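Side-chain contacts in putative methyltransferase (Porphyromonas gingivalis, PDB 3LL7), which is of unknown specificity but probably transfers a methyl group, and carries ferredoxin-like and THUMP-like regions in its C-terminal part: residues K354-R357 against K358-P361; D288-D291 against K292-E296; A304-F307 against K308-Y312. One frame throughout, in Å; residues are numbered along the deposited sequence.

Interaction 1. Residues K354-R357 against K358-P361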
ATOM      1  N   LYS A 354      -7.702  26.725  26.084  1.00 15.80           N
ATOM      2  CA  LYS A 354      -7.028  26.611  27.390  1.00 16.88           C
ATOM      3  C   LYS A 354      -7.909  25.946  28.442  1.00 16.87           C
ATOM      4  O   LYS A 354      -7.440  25.573  29.528  1.00 16.84           O
ATOM      5  CB  LYS A 354      -6.451  27.954  27.865  1.00 18.01           C
ATOM      6  CG  LYS A 354      -5.243  28.459  27.048  1.00 20.56           C
ATOM      7  CD  LYS A 354      -3.971  27.617  27.223  1.00 22.65           C
ATOM      8  CE  LYS A 354      -2.776  28.269  26.502  1.00 22.73           C
ATOM      9  NZ  LYS A 354      -3.018  28.476  25.007  1.00 23.54           N
ATOM     10  N   GLN A 355      -9.186  25.731  28.118  1.00 15.46           N
ATOM     11  CA  GLN A 355     -10.047  25.060  29.078  1.00 15.04           C
ATOM     12  C   GLN A 355     -10.056  23.564  28.923  1.00 13.38           C
ATOM     13  O   GLN A 355     -10.594  22.862  29.784  1.00 12.71           O
ATOM     14  CB  GLN A 355     -11.476  25.565  28.960  1.00 16.36           C
ATOM     15  CG  GLN A 355     -11.654  27.004  29.378  1.00 17.90           C
ATOM     16  CD  GLN A 355     -13.113  27.354  29.497  1.00 23.17           C
ATOM     17  OE1 GLN A 355     -13.846  26.780  30.318  1.00 23.48           O
ATOM     18  NE2 GLN A 355     -13.566  28.275  28.647  1.00 25.36           N
ATOM     19  N   LEU A 356      -9.485  23.037  27.823  1.00 11.72           N
ATOM     20  CA  LEU A 356      -9.635  21.604  27.568  1.00 10.66           C
ATOM     21  C   LEU A 356      -9.018  20.678  28.556  1.00 10.11           C
ATOM     22  O   LEU A 356      -9.524  19.563  28.742  1.00 10.29           O
ATOM     23  CB  LEU A 356      -9.141  21.213  26.146  1.00 11.79           C
ATOM     24  CG  LEU A 356      -9.905  21.811  24.992  1.00 14.08           C
ATOM     25  CD1 LEU A 356      -9.201  21.300  23.693  1.00 13.25           C
ATOM     26  CD2 LEU A 356     -11.397  21.405  25.010  1.00 15.11           C
ATOM     27  N   ARG A 357      -7.966  21.112  29.254  1.00  9.07           N
ATOM     28  CA  ARG A 357      -7.393  20.264  30.295  1.00  8.85           C
ATOM     29  C   ARG A 357      -8.398  20.015  31.418  1.00  9.00           C
ATOM     30  O   ARG A 357      -8.239  19.078  32.195  1.00  9.05           O
ATOM     31  CB  ARG A 357      -6.111  20.867  30.863  1.00  8.39           C
ATOM     32  CG  ARG A 357      -4.892  20.745  29.940  1.00  8.27           C
ATOM     33  CD  ARG A 357      -3.797  21.642  30.477  1.00 11.29           C
ATOM     34  NE  ARG A 357      -4.289  23.003  30.325  1.00 14.33           N
ATOM     35  CZ  ARG A 357      -3.768  24.107  30.846  1.00 18.73           C
ATOM     36  NH1 ARG A 357      -2.658  24.070  31.560  1.00 15.26           N
ATOM     37  NH2 ARG A 357      -4.382  25.275  30.607  1.00 22.11           N
ATOM     38  N   LYS A 358      -9.434  20.843  31.512  1.00  9.05           N
ATOM     39  CA  LYS A 358     -10.467  20.591  32.523  1.00  8.94           C
ATOM     40  C   LYS A 358     -11.322  19.367  32.188  1.00  9.08           C
ATOM     41  O   LYS A 358     -11.819  18.702  33.093  1.00  8.65           O
ATOM     42  CB  LYS A 358     -11.401  21.797  32.676  1.00  9.39           C
ATOM     43  CG  LYS A 358     -10.681  23.052  33.172  1.00 10.00           C
ATOM     44  CD  LYS A 358     -11.654  24.117  33.566  1.00 16.20           C
ATOM     45  CE  LYS A 358     -12.645  24.457  32.495  1.00 18.87           C
ATOM     46  NZ  LYS A 358     -13.703  25.330  33.142  1.00 22.51           N
ATOM     47  N   VAL A 359     -11.479  19.070  30.906  0.50  9.87           N
ATOM     48  CA  VAL A 359     -12.427  18.024  30.519  0.50 11.01           C
ATOM     49  C   VAL A 359     -11.864  16.610  30.528  0.50 11.21           C
ATOM     50  O   VAL A 359     -12.595  15.659  30.790  0.50 10.86           O
ATOM     51  CB  VAL A 359     -13.122  18.323  29.208  0.50 11.44           C
ATOM     52  CG1 VAL A 359     -13.848  19.643  29.330  0.50 11.17           C
ATOM     53  CG2 VAL A 359     -12.154  18.304  28.017  0.50 13.43           C
ATOM     54  N   VAL A 360     -10.569  16.486  30.254  1.00 10.89           N
ATOM     55  CA  VAL A 360      -9.933  15.177  30.192  1.00 12.53           C
ATOM     56  C   VAL A 360      -8.457  15.283  30.604  1.00 11.39           C
ATOM     57  O   VAL A 360      -7.822  16.281  30.294  1.00 11.55           O
ATOM     58  CB  VAL A 360     -10.136  14.571  28.776  1.00 12.37           C
ATOM     59  CG1 VAL A 360      -9.385  15.348  27.715  1.00 13.53           C
ATOM     60  CG2 VAL A 360      -9.868  13.059  28.773  1.00 14.19           C
ATOM     61  N   PRO A 361      -7.921  14.271  31.313  1.00 11.01           N
ATOM     62  CA  PRO A 361      -6.533  14.441  31.776  1.00 11.38           C
ATOM     63  C   PRO A 361      -5.478  14.341  30.668  1.00 11.43           C
ATOM     64  O   PRO A 361      -4.398  14.924  30.789  1.00 12.87           O
ATOM     65  CB  PRO A 361      -6.350  13.330  32.814  1.00 11.84           C
ATOM     66  CG  PRO A 361      -7.429  12.384  32.604  1.00 12.45           C
ATOM     67  CD  PRO A 361      -8.555  13.053  31.857  1.00 11.70           C
TER
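K358 folds back beside Q355, three residues earlier, and the two side chains run alongside each other in the same direction. CB of K358 starts close to the backbone, 3.2 Å from the carbonyl O of Q355, and CG is still 3.4 Å from that same oxygen. CD remains near it, 4.1 Å from Q355 O. With chi1 at -63° the chain leaves next to its own backbone N, and a bend at chi3 then swings the end across to the glutamine. CE touches Q355 CB and comes 3.4 Å from Q355 OE1, and NZ ends 3.2 Å from Q355 OE1, a weak hydrogen bond. A long, flexible lysine suits this place: its methylenes cover the backbone while its ammonium group reaches an uncharged amide oxygen.

Beneath the side chains, the backbone closes two successive turns. K358 N donates to Q355 O over 2.9 Å, and V359 N donates to L356 O over 3.0 Å. R357 bends at its own chi3 and brings NH2 back to K354 O, 3.3 Å away, meeting a lone pair in the carbonyl plane, with K354 O close to the plane of the guanidinium. L356 faces the other way, onto L391 and L403 of the neighbouring strands, as an apolar residue should on the buried side of the loop; V360 joins it by resting on L405.

Q355 O thus has a backbone N-H as partner and the aliphatic part of K358 for cover. The polar ends lie on the exposed side. In this THUMP-like region, within the loop between strands 337-347 and 364-368, the backbone bonds and the buried L356 are probably more telling than the weak lysine–amide bond.

Interaction 2. Residues D288-D291 against K292-E296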
ATOM      1  N   ASP A 288     -26.801  18.537  11.985  1.00 11.16           N
ATOM      2  CA  ASP A 288     -26.368  19.652  12.791  1.00 11.71           C
ATOM      3  C   ASP A 288     -25.975  19.181  14.173  1.00 11.93           C
ATOM      4  O   ASP A 288     -25.298  19.909  14.921  1.00 11.56           O
ATOM      5  CB  ASP A 288     -27.495  20.674  12.936  1.00 11.72           C
ATOM      6  CG  ASP A 288     -27.704  21.488  11.690  1.00 13.92           C
ATOM      7  OD1 ASP A 288     -26.792  21.510  10.858  1.00 13.04           O
ATOM      8  OD2 ASP A 288     -28.778  22.118  11.539  1.00 13.97           O
ATOM      9  N   SER A 289     -26.412  17.964  14.514  1.00 11.42           N
ATOM     10  CA  SER A 289     -26.268  17.453  15.875  1.00 11.86           C
ATOM     11  C   SER A 289     -25.582  16.089  15.896  1.00 11.40           C
ATOM     12  O   SER A 289     -25.635  15.316  14.922  1.00 10.27           O
ATOM     13  CB  SER A 289     -27.634  17.383  16.580  1.00 12.57           C
ATOM     14  OG  SER A 289     -28.492  16.518  15.857  1.00 15.09           O
ATOM     15  N   ILE A 290     -24.922  15.811  17.015  1.00 10.83           N
ATOM     16  CA  ILE A 290     -24.150  14.586  17.161  1.00 11.15           C
ATOM     17  C   ILE A 290     -25.007  13.529  17.813  1.00 10.72           C
ATOM     18  O   ILE A 290     -25.864  13.842  18.641  1.00 11.46           O
ATOM     19  CB  ILE A 290     -22.810  14.858  17.961  1.00 11.15           C
ATOM     20  CG1 ILE A 290     -21.715  13.811  17.651  1.00 11.51           C
ATOM     21  CG2 ILE A 290     -23.059  14.947  19.450  1.00 11.43           C
ATOM     22  CD1 ILE A 290     -21.202  13.833  16.174  1.00 12.56           C
ATOM     23  N   ASP A 291     -24.778  12.274  17.449  1.00 10.30           N
ATOM     24  CA  ASP A 291     -25.474  11.160  18.065  1.00 11.22           C
ATOM     25  C   ASP A 291     -24.500  10.370  18.963  1.00 10.41           C
ATOM     26  O   ASP A 291     -23.331  10.750  19.148  1.00 10.18           O
ATOM     27  CB  ASP A 291     -26.123  10.238  16.996  1.00 11.61           C
ATOM     28  CG  ASP A 291     -27.401  10.804  16.392  1.00 17.60           C
ATOM     29  OD1 ASP A 291     -28.216  11.373  17.128  1.00 20.27           O
ATOM     30  OD2 ASP A 291     -27.635  10.606  15.163  1.00 23.73           O
ATOM     31  N   LYS A 292     -24.980   9.263  19.496  1.00  9.34           N
ATOM     32  CA  LYS A 292     -24.254   8.489  20.500  1.00 10.12           C
ATOM     33  C   LYS A 292     -22.968   7.897  19.969  1.00  9.82           C
ATOM     34  O   LYS A 292     -21.965   7.863  20.667  1.00 10.20           O
ATOM     35  CB  LYS A 292     -25.131   7.315  20.961  1.00 10.68           C
ATOM     36  CG  LYS A 292     -24.520   6.509  22.104  1.00 13.65           C
ATOM     37  CD  LYS A 292     -25.497   5.446  22.648  1.00 18.75           C
ATOM     38  CE  LYS A 292     -24.836   4.680  23.774  1.00 22.30           C
ATOM     39  NZ  LYS A 292     -25.353   3.275  23.793  1.00 27.22           N
ATOM     40  N   TYR A 293     -23.032   7.338  18.765  1.00  9.32           N
ATOM     41  CA  TYR A 293     -21.845   6.725  18.143  1.00  9.04           C
ATOM     42  C   TYR A 293     -21.228   7.610  17.073  1.00  8.33           C
ATOM     43  O   TYR A 293     -21.929   8.296  16.303  1.00  7.32           O
ATOM     44  CB  TYR A 293     -22.213   5.316  17.598  1.00  9.62           C
ATOM     45  CG  TYR A 293     -22.614   4.379  18.725  1.00 11.66           C
ATOM     46  CD1 TYR A 293     -21.644   3.789  19.525  1.00 13.53           C
ATOM     47  CD2 TYR A 293     -23.971   4.097  19.003  1.00 12.10           C
ATOM     48  CE1 TYR A 293     -21.999   2.933  20.593  1.00 14.91           C
ATOM     49  CE2 TYR A 293     -24.337   3.231  20.075  1.00 12.70           C
ATOM     50  CZ  TYR A 293     -23.342   2.657  20.842  1.00 15.73           C
ATOM     51  OH  TYR A 293     -23.664   1.813  21.896  1.00 16.02           O
ATOM     52  N   VAL A 294     -19.895   7.626  17.061  1.00  7.35           N
ATOM     53  CA  VAL A 294     -19.145   8.393  16.092  1.00  7.55           C
ATOM     54  C   VAL A 294     -18.191   7.485  15.325  1.00  7.88           C
ATOM     55  O   VAL A 294     -17.511   6.656  15.920  1.00  9.16           O
ATOM     56  CB  VAL A 294     -18.419   9.604  16.768  1.00  6.73           C
ATOM     57  CG1 VAL A 294     -17.605  10.368  15.764  1.00  9.05           C
ATOM     58  CG2 VAL A 294     -19.468  10.533  17.369  1.00  6.47           C
ATOM     59  N   TYR A 295     -18.160   7.658  14.003  1.00  8.12           N
ATOM     60  CA  TYR A 295     -17.424   6.745  13.118  1.00  9.16           C
ATOM     61  C   TYR A 295     -16.434   7.477  12.237  1.00  8.43           C
ATOM     62  O   TYR A 295     -16.793   8.442  11.556  1.00  9.37           O
ATOM     63  CB  TYR A 295     -18.397   6.047  12.190  1.00  9.63           C
ATOM     64  CG  TYR A 295     -19.483   5.279  12.931  1.00 10.57           C
ATOM     65  CD1 TYR A 295     -19.299   3.961  13.289  1.00 12.43           C
ATOM     66  CD2 TYR A 295     -20.706   5.913  13.283  1.00  8.78           C
ATOM     67  CE1 TYR A 295     -20.325   3.249  13.970  1.00 12.08           C
ATOM     68  CE2 TYR A 295     -21.702   5.242  13.949  1.00 12.40           C
ATOM     69  CZ  TYR A 295     -21.527   3.901  14.277  1.00 11.28           C
ATOM     70  OH  TYR A 295     -22.531   3.230  14.945  1.00 14.18           O
ATOM     71  N   GLU A 296     -15.188   7.002  12.258  1.00  7.83           N
ATOM     72  CA  GLU A 296     -14.120   7.626  11.426  1.00  8.33           C
ATOM     73  C   GLU A 296     -13.606   6.618  10.393  1.00  8.20           C
ATOM     74  O   GLU A 296     -13.008   5.607  10.774  1.00  8.26           O
ATOM     75  CB  GLU A 296     -12.919   8.089  12.288  1.00  7.59           C
ATOM     76  CG  GLU A 296     -11.896   8.921  11.480  1.00  8.35           C
ATOM     77  CD  GLU A 296     -10.674   9.356  12.312  1.00 14.20           C
ATOM     78  OE1 GLU A 296     -10.394   8.750  13.360  1.00 13.98           O
ATOM     79  OE2 GLU A 296      -9.990  10.322  11.908  1.00 18.76           O
TER
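Where the chain enters strand 293-297 of the ferredoxin-like region, I290 of the approach loop meets V294 of the strand, four residues on. This strand lies within a seven-stranded mixed sheet, between strands 323-328 and 337-347. The I290 side chain crosses that of V294 at about a right angle, and one methyl, V294 CG2, meets the last two atoms of the longer isoleucine branch: it is 3.9 Å from I290 CD1 and 4.0 Å from I290 CG1. With chi1 at -156°, I290 sends CG1 opposite its own backbone N, and the chain then turns at chi2 to bring CD1 over the valine. V294 holds CG2 beside its own N, on the side facing the loop. Branched aliphatic residues suit both places, because each also packs on T327 and on strand 401-408, I290 against L404 and V294 against L406.

Between them in sequence, K292 and Y293 direct their side chains away. A chi1 of -175° sets K292 CG 3.8 Å above one face of the Y293 ring, offset toward the rim; the extended chain then carries NZ on to a 2.9 Å hydrogen bond with Y293 OH. K292 N is bound to E329 OE1, and the D291 carboxylate has a long, weak ion pair with R317.

No hydrogen bond links the loop residues directly to the strand residues that follow. T327 OG1, however, bonds both D291 N and Y293 O, joining loop and strand indirectly through one hydroxyl. Chemically, then, the apolar I290–V294 contact lies where the loop passes into the strand, with polar bridging beside it; the lysine probably helps to fix the hydroxyl of Y293, whose ring also meets that of Y331.

Interaction 3. Residues A304-F307 against K308-Y312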
ATOM      1  N   ALA A 304     -10.459   6.366  -1.777  1.00  7.84           N
ATOM      2  CA  ALA A 304     -11.391   5.852  -2.815  1.00  9.25           C
ATOM      3  C   ALA A 304     -12.517   6.838  -3.090  1.00  9.41           C
ATOM      4  O   ALA A 304     -13.100   6.826  -4.158  1.00 10.16           O
ATOM      5  CB  ALA A 304     -11.989   4.487  -2.371  1.00  6.86           C
ATOM      6  N   GLY A 305     -12.820   7.660  -2.090  1.00 10.66           N
ATOM      7  CA  GLY A 305     -13.842   8.698  -2.176  1.00 11.12           C
ATOM      8  C   GLY A 305     -15.269   8.247  -1.927  1.00 10.26           C
ATOM      9  O   GLY A 305     -16.205   8.891  -2.434  1.00 10.85           O
ATOM     10  N   ALA A 306     -15.452   7.191  -1.137  1.00  9.63           N
ATOM     11  CA  ALA A 306     -16.787   6.665  -0.818  1.00  8.93           C
ATOM     12  C   ALA A 306     -17.448   7.469   0.326  1.00 10.24           C
ATOM     13  O   ALA A 306     -18.024   6.881   1.242  1.00 10.02           O
ATOM     14  CB  ALA A 306     -16.687   5.164  -0.401  1.00  9.15           C
ATOM     15  N   PHE A 307     -17.389   8.794   0.246  1.00  9.62           N
ATOM     16  CA  PHE A 307     -17.811   9.669   1.362  1.00  9.56           C
ATOM     17  C   PHE A 307     -19.298   9.503   1.704  1.00  9.73           C
ATOM     18  O   PHE A 307     -19.678   9.305   2.890  1.00  9.82           O
ATOM     19  CB  PHE A 307     -17.518  11.130   0.989  1.00 10.56           C
ATOM     20  CG  PHE A 307     -16.056  11.409   0.608  1.00 10.83           C
ATOM     21  CD1 PHE A 307     -14.999  11.083   1.476  1.00 13.75           C
ATOM     22  CD2 PHE A 307     -15.755  12.027  -0.600  1.00 13.71           C
ATOM     23  CE1 PHE A 307     -13.649  11.348   1.128  1.00  9.80           C
ATOM     24  CE2 PHE A 307     -14.403  12.298  -0.976  1.00 14.75           C
ATOM     25  CZ  PHE A 307     -13.356  11.953  -0.100  1.00 13.45           C
ATOM     26  N   LYS A 308     -20.138   9.584   0.676  1.00  9.18           N
ATOM     27  CA  LYS A 308     -21.578   9.435   0.831  1.00  9.05           C
ATOM     28  C   LYS A 308     -21.991   7.978   0.889  1.00  9.54           C
ATOM     29  O   LYS A 308     -22.888   7.603   1.667  1.00  9.04           O
ATOM     30  CB  LYS A 308     -22.293  10.157  -0.311  1.00  9.57           C
ATOM     31  CG  LYS A 308     -22.022  11.647  -0.308  1.00  9.48           C
ATOM     32  CD  LYS A 308     -22.072  12.184  -1.755  1.00 11.57           C
ATOM     33  CE  LYS A 308     -23.417  12.082  -2.362  1.00 11.86           C
ATOM     34  NZ  LYS A 308     -23.395  12.399  -3.862  1.00 10.47           N
ATOM     35  N   THR A 309     -21.352   7.139   0.060  1.00  8.96           N
ATOM     36  CA  THR A 309     -21.756   5.734  -0.008  1.00  9.08           C
ATOM     37  C   THR A 309     -21.654   5.024   1.356  1.00  8.12           C
ATOM     38  O   THR A 309     -22.508   4.220   1.698  1.00  8.41           O
ATOM     39  CB  THR A 309     -20.942   4.988  -1.078  1.00  8.49           C
ATOM     40  OG1 THR A 309     -21.115   5.680  -2.333  1.00 10.22           O
ATOM     41  CG2 THR A 309     -21.485   3.576  -1.302  1.00  9.80           C
ATOM     42  N   VAL A 310     -20.631   5.332   2.132  1.00  8.57           N
ATOM     43  CA  VAL A 310     -20.507   4.683   3.441  1.00  9.53           C
ATOM     44  C   VAL A 310     -21.750   5.002   4.292  1.00  9.52           C
ATOM     45  O   VAL A 310     -22.317   4.118   4.943  1.00  8.40           O
ATOM     46  CB  VAL A 310     -19.214   5.083   4.179  1.00 10.47           C
ATOM     47  CG1 VAL A 310     -19.207   4.500   5.634  1.00 12.28           C
ATOM     48  CG2 VAL A 310     -17.970   4.608   3.423  1.00 13.25           C
ATOM     49  N   ALA A 311     -22.190   6.276   4.281  1.00  8.68           N
ATOM     50  CA  ALA A 311     -23.339   6.665   5.126  1.00  9.25           C
ATOM     51  C   ALA A 311     -24.636   5.962   4.647  1.00  8.99           C
ATOM     52  O   ALA A 311     -25.460   5.491   5.453  1.00  8.79           O
ATOM     53  CB  ALA A 311     -23.504   8.203   5.090  1.00  9.23           C
ATOM     54  N   TYR A 312     -24.814   5.934   3.335  1.00  8.32           N
ATOM     55  CA  TYR A 312     -26.004   5.365   2.714  1.00 10.55           C
ATOM     56  C   TYR A 312     -26.045   3.835   2.913  1.00  9.57           C
ATOM     57  O   TYR A 312     -27.090   3.314   3.223  1.00 11.91           O
ATOM     58  CB  TYR A 312     -26.024   5.703   1.200  1.00 11.25           C
ATOM     59  CG  TYR A 312     -27.323   5.297   0.514  1.00 14.01           C
ATOM     60  CD1 TYR A 312     -28.473   6.078   0.663  1.00 20.43           C
ATOM     61  CD2 TYR A 312     -27.404   4.137  -0.237  1.00 20.51           C
ATOM     62  CE1 TYR A 312     -29.677   5.707   0.068  1.00 23.48           C
ATOM     63  CE2 TYR A 312     -28.605   3.763  -0.863  1.00 21.41           C
ATOM     64  CZ  TYR A 312     -29.734   4.552  -0.691  1.00 24.31           C
ATOM     65  OH  TYR A 312     -30.935   4.199  -1.283  1.00 27.02           O
TER
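V310 has CG1 opposite its backbone N (chi1 173°), which turns CG2 back beside that N and toward A306, four residues earlier. CG2 comes within 3.2 Å of A306 O and 4.1 Å of A306 CB. The same carbonyl accepts V310 N at 3.2 Å, an i+4 to i backbone bond of 161° at the start of the helix. The small A306 touches L301, F272 and F274 as well as V310. F307, with chi1 at -56°, carries its ring back over G305, whose CA sits 3.8 Å from one face, toward the rim; the ring also stacks on H324. G305 has the positive phi that its lack of a side chain makes easy. T309 OG1 bonds to E279 OE1, and the other oxygen of that carboxylate accepts K308 N, so one acid holds two groups of the first helical turn.

A306 is the centre of an inverse gamma turn, its F307 N to G305 O bond being weak. Such a tight turn, following a glycine that ends one helix, makes the corner between helix 299-304 and helix 307-314 in the ferredoxin-like region.

How the interactions relate
Along the chain the contacts come in the order interaction 2, interaction 3, interaction 1. Each closes within one short continuous stretch, so none nests in or crosses another. Interaction 2 sets the loop after helix 276-281 onto strand 293-297. A few residues later, interaction 3 makes the corner between helices 299-304 and 307-314, its centre about 16 Å from that of interaction 2. The chain then adds strands 317-320, 323-328 and 337-347 before interaction 1, whose turn precedes edge strand 364-368. Interactions 1 and 3 are farthest apart, about 33 Å between centres; interaction 2 runs into the middle of the seven-stranded sheet, while interaction 1 packs against it from a loop.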